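Local coordinates for protein 378aa long hypothetical citrate synthase (Sulfolobus tokodaii, PDB 1VGM) that belongs to the citrate synthase family of largely helical proteins and assembles as a dimer of two copies of the same chain, at residues A[74-77]-A[78-82]; A[205-208]-A[209-213]; A[338-341]-A[342-346]. All blocks are in the same frame, centred on the assembly; numbering follows the deposited sequence.

In the fold
All three contacts join neighbouring turns of one chain, yet they lie at different depths. Contact 1 is at the surface, its centre about 22 Å from the centre of the chain, where a loop enters helix 78-84; there a valine and a proline pack beside a bent backbone bond. Contacts 2 and 3 are buried within helices 203-214 and 331-353 and rest on regular helical bonds. These two helices touch, with Trp343 packing on Ile207, Ala210 and Leu211; Ala210 CB comes within 3.7 Å of Trp343 CD2. Contacts 1 and 2 reach the second subunit. Contact 2 is mostly aliphatic, whereas contact 3 adds an aromatic ring and an arginine and is touched by no other chain.

Contact 1: A[74-77]-A[78-82]; sequences FEVP and EQVIS
Val76 and Val80 meet at about a right angle where the loop after helix 60-71 runs into helix 78-84. The tight part of the contact is made by one branch: Val76 CG2 lies 4.0 Å from Val80 CB and, with Ile81 CD1 4.2 Å from Val76 CG2, reaches two successive helical side chains. In Val76, CG1 lies beside the backbone N (chi1 -67°), which leaves CG2 between the N and the carbonyl carbon, facing the helix. The CD methylene of Pro77 rests 3.9 Å from Val80 CG2. Proline fits here since it needs no N-H partner and offers an apolar ring, which also packs on Leu104, Ile107 and Tyr108 of helix 93-108. The backbone closes the turn with a bond from Val80 N to Pro77 O, 3.0 Å long but bent to 141° at the hydrogen, the donor standing well above the carbonyl plane.

On the solvent side the contact is loose: Glu78 is exposed, with its chain extended beyond CG. Gln79 stands at the subunit boundary. A bend at chi2 (86°) brings its OE1 to 3.8 Å from Pro77 CB, while its NE2 bonds to Ser86 O of the second subunit. The helix entry is therefore amphipathic: apolar branches gather round buried Val80, Glu78 is exposed, and Gln79 faces the second subunit.

Contact 2: A[205-208]-A[209-213]; sequences SCIV and AALAA
Ile207 sets its CG2 methyl against the branched end of Leu211, four residues further on, in a classic i to i+4 pair of an alpha-helix, here helix 203-214. Ile207 CG2 lies 3.9 Å from Leu211 CD1. With CG1 of Ile207 beside the backbone N (chi1 -60°), CG2 is left on the side of the next turn. Leu211 meets it from beyond: its CG is beside its own backbone N (chi1 -74°), folding the side chain back over the preceding turn. Two branched aliphatic residues suit this stripe, because Ile207 also packs on Phe101 of helix 93-108 and both meet Trp343 of helix 331-353.

Beneath these side chains runs a regular set of backbone bonds. Leu211 N donates to Ile207 O over 2.9 Å, and Ala212 N to Val208 O over 3.0 Å. The two preceding bonds run from Ala209 N to Ser205 O, also 3.0 Å, and from Ala210 N to Cys206 O, at 3.2 Å the longest of the four.

Small alanine side chains suit a helix packed on several sides. Ala210 lies against Ala193 of helix 188-197, while across the subunit boundary Ala209 packs on Ala212 of the second subunit and Val208 on its own counterpart there. Ser205 OG, in contrast, bonds to Asp202 OD1 and to Glu98 OE1 of the second subunit. Within the Ile207 and Leu211 pair, Leu211 CG stands just 3.3 Å from Ile207 O.

Contact 3: A[338-341]-A[342-346]; sequences SRVL and GWLAH
Within the long helix 331-353, an arginine and a tryptophan four residues apart form a CH-pi contact. Arg339 CG lies over one face of the Trp343 five-membered ring, 3.7 Å from its centroid and 3.4 Å from Trp343 NE1. A first torsion of 176° points CG away from its own N and along the next turn; bends at chi2 and chi3 then carry the guanidinium off, its plane 77° from that of the indole. The methylene thus packs on one face, near the rim of the indole, while Arg339 NE bonds to Tyr181 O. A sulfate ion, probably from the crystallisation liquor, lies about 5 Å from the arginine side chain.

Val340 approaches the same ring crosswise, with its CB 4.1 Å from Trp343 CE3. Its CG2 branch lies alongside Leu344, 4.2 Å from Leu344 CD1, and Leu344 continues the apolar surface onto helix 117-139. Short backbone bonds hold these positions: Trp343 N to Arg339 O and Leu344 N to Val340 O are each 2.8 Å.

Arginine suits this place because it is apolar along its stem and cationic at its end. The chemistry implies that its stem can be buried against the indole of Trp343 while its charge would probably favour an anion nearby, consistent with the sulfate.

Contact 1: A[74-77]-A[78-82]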
loop_
_atom_site.group_PDB
_atom_site.type_symbol
_atom_site.label_atom_id
_atom_site.label_comp_id
_atom_site.label_asym_id
_atom_site.label_seq_id
_atom_site.Cartn_x
_atom_site.Cartn_y
_atom_site.Cartn_z
ATOM N N PHE A 74 -9.531 -22.061 2.430
ATOM C CA PHE A 74 -9.954 -21.443 1.166
ATOM C C PHE A 74 -11.139 -20.488 1.322
ATOM O O PHE A 74 -11.337 -19.587 0.502
ATOM C CB PHE A 74 -10.311 -22.523 0.135
ATOM C CG PHE A 74 -9.113 -23.158 -0.517
ATOM C CD1 PHE A 74 -8.983 -24.546 -0.550
ATOM C CD2 PHE A 74 -8.122 -22.376 -1.115
ATOM C CE1 PHE A 74 -7.877 -25.152 -1.157
ATOM C CE2 PHE A 74 -7.011 -22.968 -1.723
ATOM C CZ PHE A 74 -6.891 -24.360 -1.751
ATOM N N GLU A 75 -11.929 -20.691 2.371
ATOM C CA GLU A 75 -13.077 -19.831 2.651
ATOM C C GLU A 75 -12.644 -18.374 2.794
ATOM O O GLU A 75 -11.586 -18.090 3.352
ATOM C CB GLU A 75 -13.757 -20.280 3.947
ATOM C CG GLU A 75 -12.768 -20.750 5.014
ATOM C CD GLU A 75 -13.230 -20.453 6.433
ATOM O OE1 GLU A 75 -14.367 -20.851 6.783
ATOM O OE2 GLU A 75 -12.457 -19.827 7.195
ATOM N N VAL A 76 -13.470 -17.455 2.307
ATOM C CA VAL A 76 -13.302 -16.035 2.614
ATOM C C VAL A 76 -14.609 -15.443 3.140
ATOM O O VAL A 76 -15.685 -16.005 2.929
ATOM C CB VAL A 76 -12.890 -15.231 1.358
ATOM C CG1 VAL A 76 -11.497 -15.638 0.904
ATOM C CG2 VAL A 76 -13.909 -15.461 0.249
ATOM N N PRO A 77 -14.532 -14.295 3.829
ATOM C CA PRO A 77 -15.756 -13.626 4.288
ATOM C C PRO A 77 -16.677 -13.393 3.105
ATOM O O PRO A 77 -16.210 -13.179 1.983
ATOM C CB PRO A 77 -15.252 -12.312 4.882
ATOM C CG PRO A 77 -13.828 -12.601 5.269
ATOM C CD PRO A 77 -13.322 -13.546 4.214
ATOM N N GLU A 78 -17.985 -13.445 3.343
ATOM C CA GLU A 78 -18.929 -13.324 2.242
ATOM C C GLU A 78 -18.892 -11.904 1.688
ATOM O O GLU A 78 -19.260 -11.666 0.533
ATOM C CB GLU A 78 -20.344 -13.705 2.701
ATOM C CG GLU A 78 -20.965 -12.796 3.745
ATOM C CD GLU A 78 -22.361 -13.261 4.140
ATOM O OE1 GLU A 78 -23.145 -12.433 4.652
ATOM O OE2 GLU A 78 -22.671 -14.457 3.937
ATOM N N GLN A 79 -18.427 -10.959 2.503
ATOM C CA GLN A 79 -18.260 -9.588 2.030
ATOM C C GLN A 79 -17.339 -9.528 0.825
ATOM O O GLN A 79 -17.529 -8.702 -0.065
ATOM C CB GLN A 79 -17.694 -8.689 3.134
ATOM C CG GLN A 79 -18.739 -8.192 4.116
ATOM C CD GLN A 79 -18.977 -9.174 5.246
ATOM O OE1 GLN A 79 -18.431 -10.282 5.249
ATOM N NE2 GLN A 79 -19.793 -8.773 6.214
ATOM N N VAL A 80 -16.336 -10.401 0.801
ATOM C CA VAL A 80 -15.386 -10.441 -0.307
ATOM C C VAL A 80 -16.118 -10.754 -1.601
ATOM O O VAL A 80 -15.961 -10.059 -2.608
ATOM C CB VAL A 80 -14.309 -11.529 -0.097
ATOM C CG1 VAL A 80 -13.451 -11.659 -1.355
ATOM C CG2 VAL A 80 -13.452 -11.182 1.099
ATOM N N ILE A 81 -16.909 -11.818 -1.568
ATOM C CA ILE A 81 -17.647 -12.252 -2.744
ATOM C C ILE A 81 -18.612 -11.140 -3.152
ATOM O O ILE A 81 -18.666 -10.737 -4.310
ATOM C CB ILE A 81 -18.432 -13.558 -2.447
ATOM C CG1 ILE A 81 -17.453 -14.653 -2.024
ATOM C CG2 ILE A 81 -19.225 -14.002 -3.682
ATOM C CD1 ILE A 81 -16.399 -14.992 -3.078
ATOM N N SER A 82 -19.356 -10.640 -2.176
ATOM C CA SER A 82 -20.366 -9.630 -2.430
ATOM C C SER A 82 -19.762 -8.426 -3.148
ATOM O O SER A 82 -20.322 -7.923 -4.117
ATOM C CB SER A 82 -20.996 -9.192 -1.108
ATOM O OG SER A 82 -21.884 -8.112 -1.318
#

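Contact 2: A[205-208]-A[209-213]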
loop_
_atom_site.group_PDB
_atom_site.type_symbol
_atom_site.label_atom_id
_atom_site.label_comp_id
_atom_site.label_asym_id
_atom_site.label_seq_id
_atom_site.Cartn_x
_atom_site.Cartn_y
_atom_site.Cartn_z
ATOM N N SER A 205 -3.127 -6.241 5.092
ATOM C CA SER A 205 -2.908 -4.875 4.635
ATOM C C SER A 205 -1.501 -4.675 4.057
ATOM O O SER A 205 -1.302 -3.810 3.212
ATOM C CB SER A 205 -3.143 -3.895 5.786
ATOM O OG SER A 205 -4.473 -3.997 6.275
ATOM N N CYS A 206 -0.530 -5.470 4.499
ATOM C CA CYS A 206 0.800 -5.417 3.890
ATOM C C CYS A 206 0.751 -5.925 2.460
ATOM O O CYS A 206 1.460 -5.426 1.586
ATOM C CB CYS A 206 1.802 -6.254 4.684
ATOM S SG CYS A 206 2.131 -5.615 6.330
ATOM N N ILE A 207 -0.099 -6.919 2.221
ATOM C CA ILE A 207 -0.347 -7.369 0.865
ATOM C C ILE A 207 -1.167 -6.354 0.083
ATOM O O ILE A 207 -0.904 -6.110 -1.095
ATOM C CB ILE A 207 -1.069 -8.735 0.855
ATOM C CG1 ILE A 207 -0.203 -9.785 1.556
ATOM C CG2 ILE A 207 -1.301 -9.185 -0.574
ATOM C CD1 ILE A 207 1.244 -9.799 1.074
ATOM N N VAL A 208 -2.155 -5.747 0.733
ATOM C CA VAL A 208 -2.847 -4.607 0.123
ATOM C C VAL A 208 -1.839 -3.615 -0.472
ATOM O O VAL A 208 -1.944 -3.222 -1.638
ATOM C CB VAL A 208 -3.722 -3.857 1.155
ATOM C CG1 VAL A 208 -4.186 -2.531 0.572
ATOM C CG2 VAL A 208 -4.925 -4.709 1.537
ATOM N N ALA A 209 -0.864 -3.214 0.335
ATOM C CA ALA A 209 0.116 -2.217 -0.084
ATOM C C ALA A 209 0.891 -2.693 -1.314
ATOM O O ALA A 209 1.013 -1.962 -2.301
ATOM C CB ALA A 209 1.079 -1.926 1.067
ATOM N N ALA A 210 1.404 -3.923 -1.254
ATOM C CA ALA A 210 2.119 -4.522 -2.382
ATOM C C ALA A 210 1.285 -4.439 -3.656
ATOM O O ALA A 210 1.787 -4.107 -4.730
ATOM C CB ALA A 210 2.458 -5.993 -2.077
ATOM N N LEU A 211 0.005 -4.760 -3.533
ATOM C CA LEU A 211 -0.865 -4.848 -4.695
ATOM C C LEU A 211 -1.103 -3.460 -5.305
ATOM O O LEU A 211 -1.189 -3.308 -6.525
ATOM C CB LEU A 211 -2.193 -5.498 -4.288
ATOM C CG LEU A 211 -2.105 -7.013 -4.035
ATOM C CD1 LEU A 211 -3.390 -7.488 -3.387
ATOM C CD2 LEU A 211 -1.870 -7.754 -5.369
ATOM N N ALA A 212 -1.190 -2.445 -4.454
ATOM C CA ALA A 212 -1.370 -1.078 -4.934
ATOM C C ALA A 212 -0.173 -0.615 -5.784
ATOM O O ALA A 212 -0.336 0.007 -6.834
ATOM C CB ALA A 212 -1.581 -0.141 -3.748
ATOM N N ALA A 213 1.031 -0.939 -5.328
ATOM C CA ALA A 213 2.237 -0.704 -6.115
ATOM C C ALA A 213 2.265 -1.527 -7.402
ATOM O O ALA A 213 2.660 -1.028 -8.457
ATOM C CB ALA A 213 3.468 -1.013 -5.270
#

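Contact 3: A[338-341]-A[342-346]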
loop_
_atom_site.group_PDB
_atom_site.type_symbol
_atom_site.label_atom_id
_atom_site.label_comp_id
_atom_site.label_asym_id
_atom_site.label_seq_id
_atom_site.Cartn_x
_atom_site.Cartn_y
_atom_site.Cartn_z
ATOM N N SER A 338 1.519 -15.865 -7.365
ATOM C CA SER A 338 2.794 -16.502 -7.060
ATOM C C SER A 338 3.655 -15.656 -6.107
ATOM O O SER A 338 4.197 -16.174 -5.115
ATOM C CB SER A 338 3.557 -16.764 -8.357
ATOM O OG SER A 338 4.925 -17.025 -8.100
ATOM N N ARG A 339 3.776 -14.360 -6.406
ATOM C CA ARG A 339 4.740 -13.497 -5.718
ATOM C C ARG A 339 4.323 -13.240 -4.263
ATOM O O ARG A 339 5.135 -12.812 -3.440
ATOM C CB ARG A 339 4.892 -12.167 -6.476
ATOM C CG ARG A 339 5.808 -11.108 -5.813
ATOM C CD ARG A 339 7.224 -11.612 -5.545
ATOM N NE ARG A 339 7.826 -12.189 -6.742
ATOM C CZ ARG A 339 8.616 -11.528 -7.586
ATOM N NH1 ARG A 339 8.925 -10.253 -7.359
ATOM N NH2 ARG A 339 9.102 -12.146 -8.659
ATOM N N VAL A 340 3.064 -13.534 -3.936
ATOM C CA VAL A 340 2.582 -13.322 -2.580
ATOM C C VAL A 340 3.392 -14.140 -1.569
ATOM O O VAL A 340 3.597 -13.702 -0.433
ATOM C CB VAL A 340 1.075 -13.674 -2.450
ATOM C CG1 VAL A 340 0.863 -15.184 -2.565
ATOM C CG2 VAL A 340 0.537 -13.147 -1.129
ATOM N N LEU A 341 3.865 -15.316 -1.978
ATOM C CA LEU A 341 4.736 -16.104 -1.111
ATOM C C LEU A 341 5.998 -15.321 -0.762
ATOM O O LEU A 341 6.408 -15.252 0.400
ATOM C CB LEU A 341 5.129 -17.427 -1.781
ATOM C CG LEU A 341 6.121 -18.305 -1.002
ATOM C CD1 LEU A 341 5.615 -18.543 0.431
ATOM C CD2 LEU A 341 6.292 -19.639 -1.723
ATOM N N GLY A 342 6.608 -14.734 -1.782
ATOM C CA GLY A 342 7.750 -13.870 -1.555
ATOM C C GLY A 342 7.419 -12.637 -0.731
ATOM O O GLY A 342 8.167 -12.300 0.189
ATOM N N TRP A 343 6.316 -11.954 -1.035
ATOM C CA TRP A 343 5.908 -10.831 -0.194
ATOM C C TRP A 343 5.802 -11.247 1.276
ATOM O O TRP A 343 6.336 -10.572 2.160
ATOM C CB TRP A 343 4.569 -10.241 -0.654
ATOM C CG TRP A 343 4.621 -9.538 -1.995
ATOM C CD1 TRP A 343 5.709 -8.928 -2.573
ATOM C CD2 TRP A 343 3.537 -9.385 -2.925
ATOM N NE1 TRP A 343 5.366 -8.410 -3.802
ATOM C CE2 TRP A 343 4.039 -8.676 -4.044
ATOM C CE3 TRP A 343 2.200 -9.799 -2.932
ATOM C CZ2 TRP A 343 3.244 -8.374 -5.162
ATOM C CZ3 TRP A 343 1.408 -9.499 -4.042
ATOM C CH2 TRP A 343 1.934 -8.794 -5.142
ATOM N N LEU A 344 5.115 -12.355 1.538
ATOM C CA LEU A 344 4.897 -12.804 2.909
ATOM C C LEU A 344 6.219 -13.211 3.570
ATOM O O LEU A 344 6.480 -12.864 4.719
ATOM C CB LEU A 344 3.925 -13.986 2.935
ATOM C CG LEU A 344 2.461 -13.706 2.575
ATOM C CD1 LEU A 344 1.740 -15.035 2.397
ATOM C CD2 LEU A 344 1.784 -12.860 3.659
ATOM N N ALA A 345 7.056 -13.944 2.842
ATOM C CA ALA A 345 8.348 -14.360 3.385
ATOM C C ALA A 345 9.189 -13.144 3.777
ATOM O O ALA A 345 9.859 -13.148 4.804
ATOM C CB ALA A 345 9.097 -15.221 2.368
ATOM N N HIS A 346 9.143 -12.101 2.958
ATOM C CA HIS A 346 9.955 -10.911 3.197
ATOM C C HIS A 346 9.491 -10.082 4.393
ATOM O O HIS A 346 10.317 -9.566 5.144
ATOM C CB HIS A 346 9.980 -10.013 1.951
ATOM C CG HIS A 346 11.024 -10.395 0.950
ATOM N ND1 HIS A 346 12.362 -10.104 1.118
ATOM C CD2 HIS A 346 10.932 -11.067 -0.221
ATOM C CE1 HIS A 346 13.046 -10.584 0.097
ATOM N NE2 HIS A 346 12.201 -11.175 -0.731
#